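Local coordinates for SidF, inhibitor of growth family, member 3 (Legionella pneumophila subsp. pneumophila, PDB 4FYE), which dephosphorylates membrane phosphoinositides, probably acting on the 3-phosphate of phosphatidylinositol 3,4,5-trisphosphate, at residues Val380-Asp385 and Gly534-Ile539; Ser482-Gln487 and His550-Ala555; Thr489-Ala494 and Ser544-Leu549. The protein carries 1 engineered substitution. All coordinates share one frame; numbering follows the deposited sequence.

Interaction 1 of 3, residues Val380-Asp385 and Gly534-Ile539; sequences VRQMMD and GYEKSI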
ATOM      1  N   VAL A 380       0.049  -8.902  13.163  1.00 52.57           N
ATOM      2  CA  VAL A 380       0.963  -8.119  12.368  1.00 49.40           C
ATOM      3  C   VAL A 380       1.607  -7.170  13.343  1.00 51.23           C
ATOM      4  O   VAL A 380       2.847  -7.061  13.399  1.00 55.25           O
ATOM      5  CB  VAL A 380       0.241  -7.402  11.194  1.00 52.08           C
ATOM      6  CG1 VAL A 380       1.089  -6.268  10.659  1.00 55.28           C
ATOM      7  CG2 VAL A 380      -0.134  -8.369  10.069  1.00 45.43           C
ATOM      8  N   ARG A 381       0.785  -6.537  14.175  1.00 51.35           N
ATOM      9  CA  ARG A 381       1.305  -5.647  15.213  1.00 54.20           C
ATOM     10  C   ARG A 381       2.315  -6.345  16.164  1.00 56.72           C
ATOM     11  O   ARG A 381       3.307  -5.769  16.550  1.00 57.80           O
ATOM     12  CB  ARG A 381       0.139  -4.943  15.921  1.00 54.64           C
ATOM     13  CG  ARG A 381       0.182  -4.912  17.426  1.00 65.75           C
ATOM     14  CD  ARG A 381       1.035  -3.791  17.947  1.00 65.65           C
ATOM     15  NE  ARG A 381       1.919  -4.261  19.009  1.00 74.86           N
ATOM     16  CZ  ARG A 381       1.860  -5.431  19.661  1.00 77.84           C
ATOM     17  NH1 ARG A 381       0.925  -6.334  19.404  1.00 85.72           N
ATOM     18  NH2 ARG A 381       2.762  -5.698  20.595  1.00 70.81           N
ATOM     19  N   GLN A 382       2.110  -7.612  16.457  1.00 58.15           N
ATOM     20  CA  GLN A 382       3.025  -8.347  17.325  1.00 63.61           C
ATOM     21  C   GLN A 382       4.356  -8.680  16.610  1.00 64.99           C
ATOM     22  O   GLN A 382       5.461  -8.516  17.189  1.00 64.04           O
ATOM     23  CB  GLN A 382       2.290  -9.592  17.822  1.00 70.34           C
ATOM     24  CG  GLN A 382       3.129 -10.713  18.389  1.00 81.14           C
ATOM     25  CD  GLN A 382       2.297 -11.804  19.063  1.00 90.73           C
ATOM     26  OE1 GLN A 382       2.761 -12.418  20.039  1.00 93.88           O
ATOM     27  NE2 GLN A 382       1.057 -12.033  18.572  1.00 84.48           N
ATOM     28  N   MET A 383       4.263  -9.119  15.351  1.00 62.29           N
ATOM     29  CA  MET A 383       5.472  -9.431  14.573  1.00 62.33           C
ATOM     30  C   MET A 383       6.303  -8.153  14.199  1.00 60.56           C
ATOM     31  O   MET A 383       7.524  -8.153  14.270  1.00 59.30           O
ATOM     32  CB  MET A 383       5.158 -10.355  13.377  1.00 58.94           C
ATOM     33  CG  MET A 383       4.284 -11.568  13.695  1.00 61.19           C
ATOM     34  SD  MET A 383       4.843 -12.754  14.980  1.00 75.13           S
ATOM     35  CE  MET A 383       4.877 -11.770  16.442  1.00 72.70           C
ATOM     36  N   MET A 384       5.634  -7.064  13.840  1.00 56.56           N
ATOM     37  CA  MET A 384       6.323  -5.792  13.684  1.00 55.67           C
ATOM     38  C   MET A 384       7.096  -5.427  14.938  1.00 57.53           C
ATOM     39  O   MET A 384       8.272  -5.019  14.849  1.00 56.87           O
ATOM     40  CB  MET A 384       5.359  -4.638  13.277  1.00 49.94           C
ATOM     41  CG  MET A 384       4.833  -4.716  11.838  1.00 47.01           C
ATOM     42  SD  MET A 384       3.744  -3.315  11.459  0.80 42.21           S
ATOM     43  CE  MET A 384       4.988  -2.072  11.704  1.00 49.52           C
ATOM     44  N   ASP A 385       6.457  -5.551  16.102  1.00 58.12           N
ATOM     45  CA  ASP A 385       7.136  -5.215  17.384  1.00 61.07           C
ATOM     46  C   ASP A 385       8.187  -6.262  17.786  1.00 60.21           C
ATOM     47  O   ASP A 385       9.117  -5.946  18.538  1.00 60.17           O
ATOM     48  CB  ASP A 385       6.139  -5.004  18.540  1.00 64.64           C
ATOM     49  CG  ASP A 385       5.718  -3.529  18.732  1.00 68.79           C
ATOM     50  OD1 ASP A 385       6.474  -2.582  18.361  1.00 65.96           O
ATOM     51  OD2 ASP A 385       4.590  -3.327  19.271  1.00 69.49           O
ATOM     52  N   GLY A 534       5.543 -19.239  26.681  1.00 98.26           N
ATOM     53  CA  GLY A 534       6.163 -18.621  27.847  1.00103.81           C
ATOM     54  C   GLY A 534       6.659 -17.221  27.508  1.00106.00           C
ATOM     55  O   GLY A 534       6.361 -16.244  28.219  1.00107.08           O
ATOM     56  N   TYR A 535       7.410 -17.133  26.409  1.00101.05           N
ATOM     57  CA  TYR A 535       7.976 -15.870  25.944  1.00102.42           C
ATOM     58  C   TYR A 535       6.840 -14.936  25.589  1.00 96.81           C
ATOM     59  O   TYR A 535       6.891 -13.744  25.887  1.00 95.26           O
ATOM     60  CB  TYR A 535       8.922 -16.076  24.736  1.00 99.69           C
ATOM     61  CG  TYR A 535      10.181 -16.912  25.004  1.00 99.25           C
ATOM     62  CD1 TYR A 535      10.947 -16.721  26.163  1.00102.51           C
ATOM     63  CD2 TYR A 535      10.613 -17.879  24.082  1.00 98.84           C
ATOM     64  CE1 TYR A 535      12.095 -17.473  26.403  1.00104.85           C
ATOM     65  CE2 TYR A 535      11.760 -18.638  24.312  1.00104.75           C
ATOM     66  CZ  TYR A 535      12.499 -18.428  25.469  1.00105.91           C
ATOM     67  OH  TYR A 535      13.641 -19.161  25.700  1.00110.30           O
ATOM     68  N   GLU A 536       5.800 -15.500  24.983  1.00 96.73           N
ATOM     69  CA  GLU A 536       4.590 -14.748  24.674  1.00 95.60           C
ATOM     70  C   GLU A 536       3.914 -14.170  25.935  1.00 96.88           C
ATOM     71  O   GLU A 536       3.746 -12.946  26.003  1.00 92.10           O
ATOM     72  CB  GLU A 536       3.629 -15.604  23.877  1.00 95.67           C
ATOM     73  CG  GLU A 536       2.812 -14.811  22.883  1.00103.29           C
ATOM     74  CD  GLU A 536       1.922 -15.695  22.017  1.00111.34           C
ATOM     75  OE1 GLU A 536       1.382 -16.709  22.541  1.00106.10           O
ATOM     76  OE2 GLU A 536       1.771 -15.369  20.811  1.00111.57           O
ATOM     77  N   LYS A 537       3.586 -15.003  26.942  1.00 96.06           N
ATOM     78  CA  LYS A 537       2.987 -14.471  28.191  1.00 98.56           C
ATOM     79  C   LYS A 537       3.876 -13.363  28.707  1.00 94.48           C
ATOM     80  O   LYS A 537       3.417 -12.360  29.252  1.00 98.20           O
ATOM     81  CB  LYS A 537       2.831 -15.484  29.342  1.00104.23           C
ATOM     82  CG  LYS A 537       2.928 -16.971  29.041  1.00113.91           C
ATOM     83  CD  LYS A 537       2.140 -17.798  30.061  1.00116.85           C
ATOM     84  CE  LYS A 537       0.668 -17.838  29.651  1.00118.29           C
ATOM     85  NZ  LYS A 537      -0.182 -18.391  30.732  1.00125.61           N
ATOM     86  N   SER A 538       5.166 -13.553  28.525  1.00 89.51           N
ATOM     87  CA  SER A 538       6.109 -12.647  29.110  1.00 93.14           C
ATOM     88  C   SER A 538       6.218 -11.304  28.382  1.00 87.46           C
ATOM     89  O   SER A 538       6.211 -10.237  29.003  1.00 84.85           O
ATOM     90  CB  SER A 538       7.458 -13.326  29.243  1.00 93.58           C
ATOM     91  OG  SER A 538       8.316 -12.444  29.903  1.00 95.59           O
ATOM     92  N   ILE A 539       6.315 -11.360  27.062  1.00 88.09           N
ATOM     93  CA  ILE A 539       6.186 -10.166  26.253  1.00 84.02           C
ATOM     94  C   ILE A 539       4.818  -9.528  26.503  1.00 85.77           C
ATOM     95  O   ILE A 539       4.746  -8.343  26.848  1.00 85.01           O
ATOM     96  CB  ILE A 539       6.386 -10.495  24.773  1.00 86.21           C
ATOM     97  CG1 ILE A 539       7.773 -11.117  24.585  1.00 82.55           C
ATOM     98  CG2 ILE A 539       6.216  -9.245  23.897  1.00 75.05           C
ATOM     99  CD1 ILE A 539       7.794 -12.190  23.516  1.00 83.99           C
TER
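Gln382 lays its amide end against the carboxylate of Glu536, and this pair alone makes the contact between the helical segments 380-385 and 534-539. The backbones stand well apart, with 9.6 Å between Gln382 CA and Ile539 CA, and the gap is spanned by two long side chains that cross at about a right angle. Gln382 reaches over because its CG is anti to the backbone N (chi1 162°) and its chain runs straight on beyond that atom. As modelled, Gln382 OE1 lies 3.2 Å from Glu536 OE2, but the amide is probably turned over, so which of its two polar atoms faces the acid is doubtful. The amide and carboxylate planes are 33° apart. Glu536 OE2 has a firmer partner in Lys291, with which it forms a salt bridge, and Tyr502 packs against both Gln382 and Glu536.

One turn of helix 373-387 is tied internally by a salt bridge. Arg381 NE donates to Asp385 OD2 at 2.8 Å, meeting the anti side of the carboxylate 29° out of its plane, while Arg381 NH2 adds a weak bond to the same oxygen. Arg443 also bridges to Asp385, and Glu543 to Arg381, so the charges extend into a small network that would be expected to favour the ionised acids. Met384 meanwhile packs on strands 353-360 and 402-416. What results is a polar surface bridge between a helix seated on a mixed beta sheet and helix 522-583, the longer arm of a helical hairpin predicted to be a coiled coil.

Interaction 2 of 3, residues Ser482-Gln487 and His550-Ala555; sequences SDLNQQ and HNQIDA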
ATOM      1  N   SER A 482       9.225  13.562  29.875  1.00 99.40           N
ATOM      2  CA  SER A 482      10.534  12.917  29.715  1.00104.32           C
ATOM      3  C   SER A 482      10.657  11.742  30.663  1.00105.02           C
ATOM      4  O   SER A 482      11.280  10.711  30.342  1.00100.28           O
ATOM      5  CB  SER A 482      11.651  13.920  30.008  1.00110.28           C
ATOM      6  OG  SER A 482      11.261  15.251  29.697  1.00112.20           O
ATOM      7  N   ASP A 483      10.031  11.939  31.825  1.00106.38           N
ATOM      8  CA  ASP A 483       9.933  10.968  32.887  1.00106.61           C
ATOM      9  C   ASP A 483       9.391   9.633  32.412  1.00101.58           C
ATOM     10  O   ASP A 483      10.115   8.638  32.354  1.00 99.64           O
ATOM     11  CB  ASP A 483       9.044  11.523  33.990  1.00108.11           C
ATOM     12  CG  ASP A 483       9.541  11.133  35.357  1.00119.11           C
ATOM     13  OD1 ASP A 483      10.615  10.475  35.395  1.00117.13           O
ATOM     14  OD2 ASP A 483       8.888  11.497  36.377  1.00120.72           O
ATOM     15  N   LEU A 484       8.112   9.617  32.055  1.00101.08           N
ATOM     16  CA  LEU A 484       7.496   8.388  31.577  1.00 95.60           C
ATOM     17  C   LEU A 484       8.157   7.848  30.308  1.00 87.47           C
ATOM     18  O   LEU A 484       8.213   6.634  30.107  1.00 83.80           O
ATOM     19  CB  LEU A 484       6.011   8.579  31.385  1.00 96.77           C
ATOM     20  CG  LEU A 484       5.219   9.048  32.605  1.00103.74           C
ATOM     21  CD1 LEU A 484       4.181  10.074  32.162  1.00102.11           C
ATOM     22  CD2 LEU A 484       4.543   7.864  33.284  1.00103.95           C
ATOM     23  N   ASN A 485       8.670   8.740  29.460  1.00 87.85           N
ATOM     24  CA  ASN A 485       9.394   8.311  28.236  1.00 84.90           C
ATOM     25  C   ASN A 485      10.639   7.483  28.585  1.00 88.98           C
ATOM     26  O   ASN A 485      10.892   6.440  27.967  1.00 81.81           O
ATOM     27  CB  ASN A 485       9.742   9.504  27.324  1.00 84.19           C
ATOM     28  CG  ASN A 485       8.695   9.738  26.238  1.00 85.93           C
ATOM     29  OD1 ASN A 485       8.178   8.795  25.655  1.00 83.96           O
ATOM     30  ND2 ASN A 485       8.398  10.995  25.951  1.00 84.06           N
ATOM     31  N   GLN A 486      11.378   7.945  29.608  1.00 92.52           N
ATOM     32  CA  GLN A 486      12.524   7.222  30.178  1.00 96.15           C
ATOM     33  C   GLN A 486      12.149   5.817  30.662  1.00 93.81           C
ATOM     34  O   GLN A 486      12.808   4.820  30.331  1.00 90.38           O
ATOM     35  CB  GLN A 486      13.101   8.018  31.360  1.00104.02           C
ATOM     36  CG  GLN A 486      14.535   7.679  31.723  1.00108.04           C
ATOM     37  CD  GLN A 486      15.503   8.078  30.620  1.00109.71           C
ATOM     38  OE1 GLN A 486      16.256   9.029  30.784  1.00116.25           O
ATOM     39  NE2 GLN A 486      15.469   7.368  29.480  1.00101.90           N
ATOM     40  N   GLN A 487      11.074   5.768  31.441  1.00 92.07           N
ATOM     41  CA  GLN A 487      10.529   4.529  31.972  1.00 92.33           C
ATOM     42  C   GLN A 487      10.082   3.520  30.886  1.00 92.26           C
ATOM     43  O   GLN A 487      10.024   2.305  31.143  1.00 93.96           O
ATOM     44  CB  GLN A 487       9.332   4.880  32.856  1.00 93.16           C
ATOM     45  CG  GLN A 487       9.642   5.698  34.111  1.00 98.79           C
ATOM     46  CD  GLN A 487       8.482   5.611  35.117  1.00103.32           C
ATOM     47  OE1 GLN A 487       8.070   6.626  35.696  1.00104.44           O
ATOM     48  NE2 GLN A 487       7.953   4.393  35.304  1.00102.14           N
ATOM     49  N   HIS A 550       2.145   4.567  28.223  1.00 76.44           N
ATOM     50  CA  HIS A 550       1.652   5.331  27.098  1.00 75.54           C
ATOM     51  C   HIS A 550       0.341   5.963  27.453  1.00 75.08           C
ATOM     52  O   HIS A 550       0.137   7.156  27.209  1.00 75.66           O
ATOM     53  CB  HIS A 550       1.532   4.503  25.801  1.00 74.42           C
ATOM     54  CG  HIS A 550       2.831   4.426  24.993  1.00 73.74           C
ATOM     55  ND1 HIS A 550       3.454   5.516  24.500  1.00 74.24           N
ATOM     56  CD2 HIS A 550       3.623   3.344  24.625  1.00 73.61           C
ATOM     57  CE1 HIS A 550       4.597   5.162  23.870  1.00 75.12           C
ATOM     58  NE2 HIS A 550       4.696   3.831  23.942  1.00 77.38           N
ATOM     59  N   ASN A 551      -0.551   5.196  28.068  1.00 74.35           N
ATOM     60  CA  ASN A 551      -1.874   5.741  28.380  1.00 78.45           C
ATOM     61  C   ASN A 551      -1.767   6.938  29.323  1.00 81.26           C
ATOM     62  O   ASN A 551      -2.522   7.890  29.212  1.00 82.11           O
ATOM     63  CB  ASN A 551      -2.835   4.650  28.882  1.00 76.49           C
ATOM     64  CG  ASN A 551      -3.224   3.670  27.761  1.00 76.97           C
ATOM     65  OD1 ASN A 551      -3.441   2.471  27.980  1.00 77.67           O
ATOM     66  ND2 ASN A 551      -3.294   4.185  26.540  1.00 71.39           N
ATOM     67  N   GLN A 552      -0.780   6.928  30.202  1.00 82.72           N
ATOM     68  CA  GLN A 552      -0.593   8.095  31.062  1.00 89.27           C
ATOM     69  C   GLN A 552      -0.045   9.292  30.271  1.00 87.41           C
ATOM     70  O   GLN A 552      -0.393  10.451  30.542  1.00 86.36           O
ATOM     71  CB  GLN A 552       0.327   7.773  32.243  1.00 92.58           C
ATOM     72  CG  GLN A 552      -0.257   6.818  33.279  1.00 92.43           C
ATOM     73  CD  GLN A 552       0.824   6.367  34.250  1.00 96.36           C
ATOM     74  OE1 GLN A 552       1.326   7.162  35.062  1.00 92.80           O
ATOM     75  NE2 GLN A 552       1.216   5.094  34.145  1.00 96.26           N
ATOM     76  N   ILE A 553       0.804   9.014  29.285  1.00 83.31           N
ATOM     77  CA  ILE A 553       1.315  10.104  28.452  1.00 82.91           C
ATOM     78  C   ILE A 553       0.193  10.756  27.624  1.00 83.17           C
ATOM     79  O   ILE A 553       0.078  11.988  27.537  1.00 86.55           O
ATOM     80  CB  ILE A 553       2.489   9.628  27.589  1.00 82.24           C
ATOM     81  CG1 ILE A 553       3.662   9.319  28.523  1.00 80.84           C
ATOM     82  CG2 ILE A 553       2.820  10.650  26.498  1.00 79.76           C
ATOM     83  CD1 ILE A 553       4.912   8.756  27.881  1.00 77.51           C
ATOM     84  N   ASP A 554      -0.647   9.906  27.056  1.00 79.91           N
ATOM     85  CA  ASP A 554      -1.815  10.314  26.295  1.00 80.68           C
ATOM     86  C   ASP A 554      -2.677  11.350  27.030  1.00 83.68           C
ATOM     87  O   ASP A 554      -2.929  12.444  26.512  1.00 80.30           O
ATOM     88  CB  ASP A 554      -2.651   9.063  26.023  1.00 81.91           C
ATOM     89  CG  ASP A 554      -3.336   9.108  24.692  1.00 80.60           C
ATOM     90  OD1 ASP A 554      -4.512   8.705  24.653  1.00 83.96           O
ATOM     91  OD2 ASP A 554      -2.701   9.543  23.698  1.00 81.06           O
ATOM     92  N   ALA A 555      -3.103  10.987  28.243  1.00 85.29           N
ATOM     93  CA  ALA A 555      -3.864  11.868  29.146  1.00 90.43           C
ATOM     94  C   ALA A 555      -3.325  13.291  29.194  1.00 91.61           C
ATOM     95  O   ALA A 555      -4.077  14.262  29.032  1.00 90.75           O
ATOM     96  CB  ALA A 555      -3.873  11.287  30.556  1.00 88.71           C
TER
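Leu484 and Ile553 slide past each other in opposite directions, their branches overlapping along their lengths. Leu484 CB lies 3.7 Å from Ile553 CD1, and farther along the pair Leu484 CD1 comes 3.8 Å from Ile553 CG1. In the isoleucine CG1 stands anti to the carbonyl carbon (chi1 -68°), and the extended chi2 carries CD1 on to the base of the leucine. Two polar side chains frame the apolar pair, each crossing its partner at about a right angle. The extended Gln552 brings OE1 to 3.7 Å from Leu484 CD2, a van der Waals contact at the more exposed margin. Asn485 does the same for the isoleucine, with its OD1 4.0 Å from Ile553 CD1, while its ND2 makes a weak hydrogen bond to Asp450 on helix 438-458. Ile488 and Asn446 also cover Ile553, and Leu549 packs on Leu484, extending the apolar strip.

The axes of the two helical segments approach to 9.9 Å at 163° between their directions, close to antiparallel, and Leu484 and Ile553 are also the nearest residues by CA. Two successive helices packed antiparallel along an apolar seam form a helical hairpin, consistent with the coiled coil predicted for this region.

Interaction 3 of 3, residues Thr489-Ala494 and Ser544-Leu549; sequences TEKENA and SAIYEL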
ATOM      1  N   THR A 489      11.394   3.532  27.428  1.00 78.34           N
ATOM      2  CA  THR A 489      12.537   3.120  26.644  1.00 82.52           C
ATOM      3  C   THR A 489      13.430   2.186  27.446  1.00 83.96           C
ATOM      4  O   THR A 489      13.985   1.243  26.882  1.00 83.12           O
ATOM      5  CB  THR A 489      13.268   4.312  26.028  1.00 85.08           C
ATOM      6  OG1 THR A 489      12.960   5.473  26.797  1.00 87.76           O
ATOM      7  CG2 THR A 489      12.740   4.519  24.583  1.00 90.07           C
ATOM      8  N   GLU A 490      13.492   2.400  28.760  1.00 85.94           N
ATOM      9  CA  GLU A 490      14.043   1.370  29.662  1.00 92.60           C
ATOM     10  C   GLU A 490      13.293   0.024  29.528  1.00 88.14           C
ATOM     11  O   GLU A 490      13.924  -1.013  29.236  1.00 81.87           O
ATOM     12  CB  GLU A 490      14.119   1.824  31.138  1.00 95.12           C
ATOM     13  CG  GLU A 490      15.165   2.881  31.433  1.00 96.89           C
ATOM     14  CD  GLU A 490      15.020   3.482  32.839  1.00104.44           C
ATOM     15  OE1 GLU A 490      13.903   3.916  33.215  1.00103.25           O
ATOM     16  OE2 GLU A 490      16.035   3.520  33.580  1.00108.70           O
ATOM     17  N   LYS A 491      11.967   0.009  29.693  1.00 84.42           N
ATOM     18  CA  LYS A 491      11.315  -1.303  29.551  1.00 88.89           C
ATOM     19  C   LYS A 491      11.335  -1.926  28.164  1.00 85.46           C
ATOM     20  O   LYS A 491      11.376  -3.152  28.040  1.00 89.81           O
ATOM     21  CB  LYS A 491       9.927  -1.400  30.170  1.00 91.70           C
ATOM     22  CG  LYS A 491       9.611  -2.860  30.495  1.00 93.99           C
ATOM     23  CD  LYS A 491       8.108  -3.156  30.593  1.00 97.66           C
ATOM     24  CE  LYS A 491       7.415  -2.435  31.751  1.00 96.34           C
ATOM     25  NZ  LYS A 491       7.592  -3.049  33.111  1.00101.82           N
ATOM     26  N   GLU A 492      11.306  -1.099  27.127  1.00 81.88           N
ATOM     27  CA  GLU A 492      11.343  -1.636  25.765  1.00 85.49           C
ATOM     28  C   GLU A 492      12.703  -2.271  25.499  1.00 82.39           C
ATOM     29  O   GLU A 492      12.808  -3.303  24.832  1.00 81.40           O
ATOM     30  CB  GLU A 492      10.994  -0.577  24.715  1.00 83.86           C
ATOM     31  CG  GLU A 492      10.579  -1.175  23.366  1.00 98.56           C
ATOM     32  CD  GLU A 492       9.064  -1.355  23.159  1.00102.69           C
ATOM     33  OE1 GLU A 492       8.296  -0.351  23.085  1.00106.92           O
ATOM     34  OE2 GLU A 492       8.634  -2.524  23.017  1.00107.65           O
ATOM     35  N   ASN A 493      13.745  -1.680  26.068  1.00 84.10           N
ATOM     36  CA  ASN A 493      15.063  -2.337  26.079  1.00 82.32           C
ATOM     37  C   ASN A 493      15.169  -3.715  26.803  1.00 82.50           C
ATOM     38  O   ASN A 493      15.830  -4.620  26.296  1.00 83.71           O
ATOM     39  CB  ASN A 493      16.137  -1.318  26.429  1.00 83.66           C
ATOM     40  CG  ASN A 493      16.322  -0.277  25.304  1.00 86.11           C
ATOM     41  OD1 ASN A 493      16.111  -0.567  24.120  1.00 84.26           O
ATOM     42  ND2 ASN A 493      16.715   0.928  25.672  1.00 85.67           N
ATOM     43  N   ALA A 494      14.439  -3.905  27.903  1.00 82.03           N
ATOM     44  CA  ALA A 494      14.308  -5.226  28.573  1.00 86.57           C
ATOM     45  C   ALA A 494      13.708  -6.369  27.704  1.00 85.32           C
ATOM     46  O   ALA A 494      14.051  -7.571  27.861  1.00 82.63           O
ATOM     47  CB  ALA A 494      13.505  -5.072  29.860  1.00 85.26           C
ATOM     48  N   SER A 544       1.862  -4.938  28.145  1.00 78.43           N
ATOM     49  CA  SER A 544       0.884  -4.293  29.047  1.00 82.32           C
ATOM     50  C   SER A 544       1.373  -3.093  29.845  1.00 84.81           C
ATOM     51  O   SER A 544       0.703  -2.062  29.856  1.00 88.41           O
ATOM     52  CB  SER A 544       0.295  -5.291  30.031  1.00 81.18           C
ATOM     53  OG  SER A 544      -0.626  -6.116  29.369  1.00 79.56           O
ATOM     54  N   ALA A 545       2.511  -3.216  30.522  1.00 80.15           N
ATOM     55  CA  ALA A 545       2.923  -2.146  31.422  1.00 84.52           C
ATOM     56  C   ALA A 545       3.376  -0.925  30.625  1.00 84.17           C
ATOM     57  O   ALA A 545       3.134   0.226  31.021  1.00 86.34           O
ATOM     58  CB  ALA A 545       4.004  -2.617  32.396  1.00 82.71           C
ATOM     59  N   ILE A 546       4.025  -1.198  29.489  1.00 84.75           N
ATOM     60  CA  ILE A 546       4.398  -0.186  28.480  1.00 77.65           C
ATOM     61  C   ILE A 546       3.177   0.580  27.961  1.00 75.38           C
ATOM     62  O   ILE A 546       3.167   1.823  27.923  1.00 73.34           O
ATOM     63  CB  ILE A 546       5.160  -0.850  27.322  1.00 76.87           C
ATOM     64  CG1 ILE A 546       6.525  -1.309  27.826  1.00 78.28           C
ATOM     65  CG2 ILE A 546       5.326   0.106  26.142  1.00 74.32           C
ATOM     66  CD1 ILE A 546       7.321  -2.166  26.874  1.00 71.15           C
ATOM     67  N   TYR A 547       2.137  -0.155  27.578  1.00 73.31           N
ATOM     68  CA  TYR A 547       0.891   0.489  27.235  1.00 73.68           C
ATOM     69  C   TYR A 547       0.389   1.401  28.367  1.00 77.91           C
ATOM     70  O   TYR A 547       0.004   2.558  28.111  1.00 73.94           O
ATOM     71  CB  TYR A 547      -0.156  -0.559  26.873  1.00 72.77           C
ATOM     72  CG  TYR A 547       0.019  -1.119  25.489  1.00 69.39           C
ATOM     73  CD1 TYR A 547       0.274  -0.274  24.417  1.00 67.08           C
ATOM     74  CD2 TYR A 547      -0.103  -2.496  25.238  1.00 71.09           C
ATOM     75  CE1 TYR A 547       0.423  -0.779  23.130  1.00 64.72           C
ATOM     76  CE2 TYR A 547       0.035  -3.019  23.951  1.00 66.93           C
ATOM     77  CZ  TYR A 547       0.300  -2.157  22.893  1.00 65.97           C
ATOM     78  OH  TYR A 547       0.466  -2.637  21.580  1.00 66.57           O
ATOM     79  N   GLU A 548       0.443   0.885  29.611  1.00 85.83           N
ATOM     80  CA  GLU A 548      -0.097   1.579  30.798  1.00 90.98           C
ATOM     81  C   GLU A 548       0.570   2.939  30.871  1.00 87.53           C
ATOM     82  O   GLU A 548      -0.067   3.949  31.186  1.00 86.70           O
ATOM     83  CB  GLU A 548       0.175   0.793  32.101  1.00100.58           C
ATOM     84  CG  GLU A 548      -0.862  -0.260  32.511  1.00110.53           C
ATOM     85  CD  GLU A 548      -1.803   0.197  33.638  1.00120.84           C
ATOM     86  OE1 GLU A 548      -1.375   0.239  34.825  1.00127.53           O
ATOM     87  OE2 GLU A 548      -2.992   0.488  33.344  1.00117.72           O
ATOM     88  N   LEU A 549       1.859   2.951  30.537  1.00 83.00           N
ATOM     89  CA  LEU A 549       2.661   4.170  30.573  1.00 82.67           C
ATOM     90  C   LEU A 549       2.273   5.126  29.442  1.00 82.06           C
ATOM     91  O   LEU A 549       2.069   6.342  29.685  1.00 80.15           O
ATOM     92  CB  LEU A 549       4.144   3.811  30.539  1.00 81.31           C
ATOM     93  CG  LEU A 549       4.631   3.167  31.846  1.00 86.90           C
ATOM     94  CD1 LEU A 549       6.091   2.710  31.763  1.00 87.71           C
ATOM     95  CD2 LEU A 549       4.421   4.114  33.023  1.00 86.64           C
TER
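Ile546 and Lys491 bury by far the most surface in this contact, and they meet each other through carbon. Lysine CD rests on the isoleucine, with Lys491 CD 3.7 Å from Ile546 CG1, as the two side chains cross obliquely. The lysine leaves its helix with CG anti to the backbone N. The bend at chi3 (-65°) then sets Lys491 CE 3.5 Å from Ala545 CB, and the further bend at chi4 (-79°) keeps NZ beside the same methyl. The aliphatic stem thus does apolar work at the edge of the interface.

Glu492, third in buried surface, comes to Ile546 from another direction and at about a right angle, its OE2 4.1 Å from Ile546 CD1. Its carboxylate takes part in long, weak ion pairs with Arg443 and Lys499. Ile546 is therefore covered by the stem of a base and the end of an acid, with Leu495 adding apolar cover. The axes of the two helical segments come within 10.1 Å and run at 164° to each other. From helix 522-583 Tyr547 also packs on Asn439 and Arg443 and hydrogen-bonds Gln440, joining this helix to helix 438-458.

How the interactions relate
Helix 522-583 takes part in all three contacts, meeting helix 482-514 in interactions 2 and 3 and helix 373-387 in interaction 1. Interactions 2 and 3 are partly buried, successive layers of one antiparallel seam with centres 10 Å apart, joined where Leu484 CD2 lies 3.8 Å from Leu549 CD2. Their chemistry shifts along that seam, from a leucine-isoleucine pair to a lysine stem doing the leucine's part. Interaction 1 is a surface contact, small and polar, made across a wider gap. It nevertheless touches interaction 3 where Arg381 packs on Tyr547. Arg443 of helix 438-458 further links the two, bridging Asp385 and weakly pairing with Glu492.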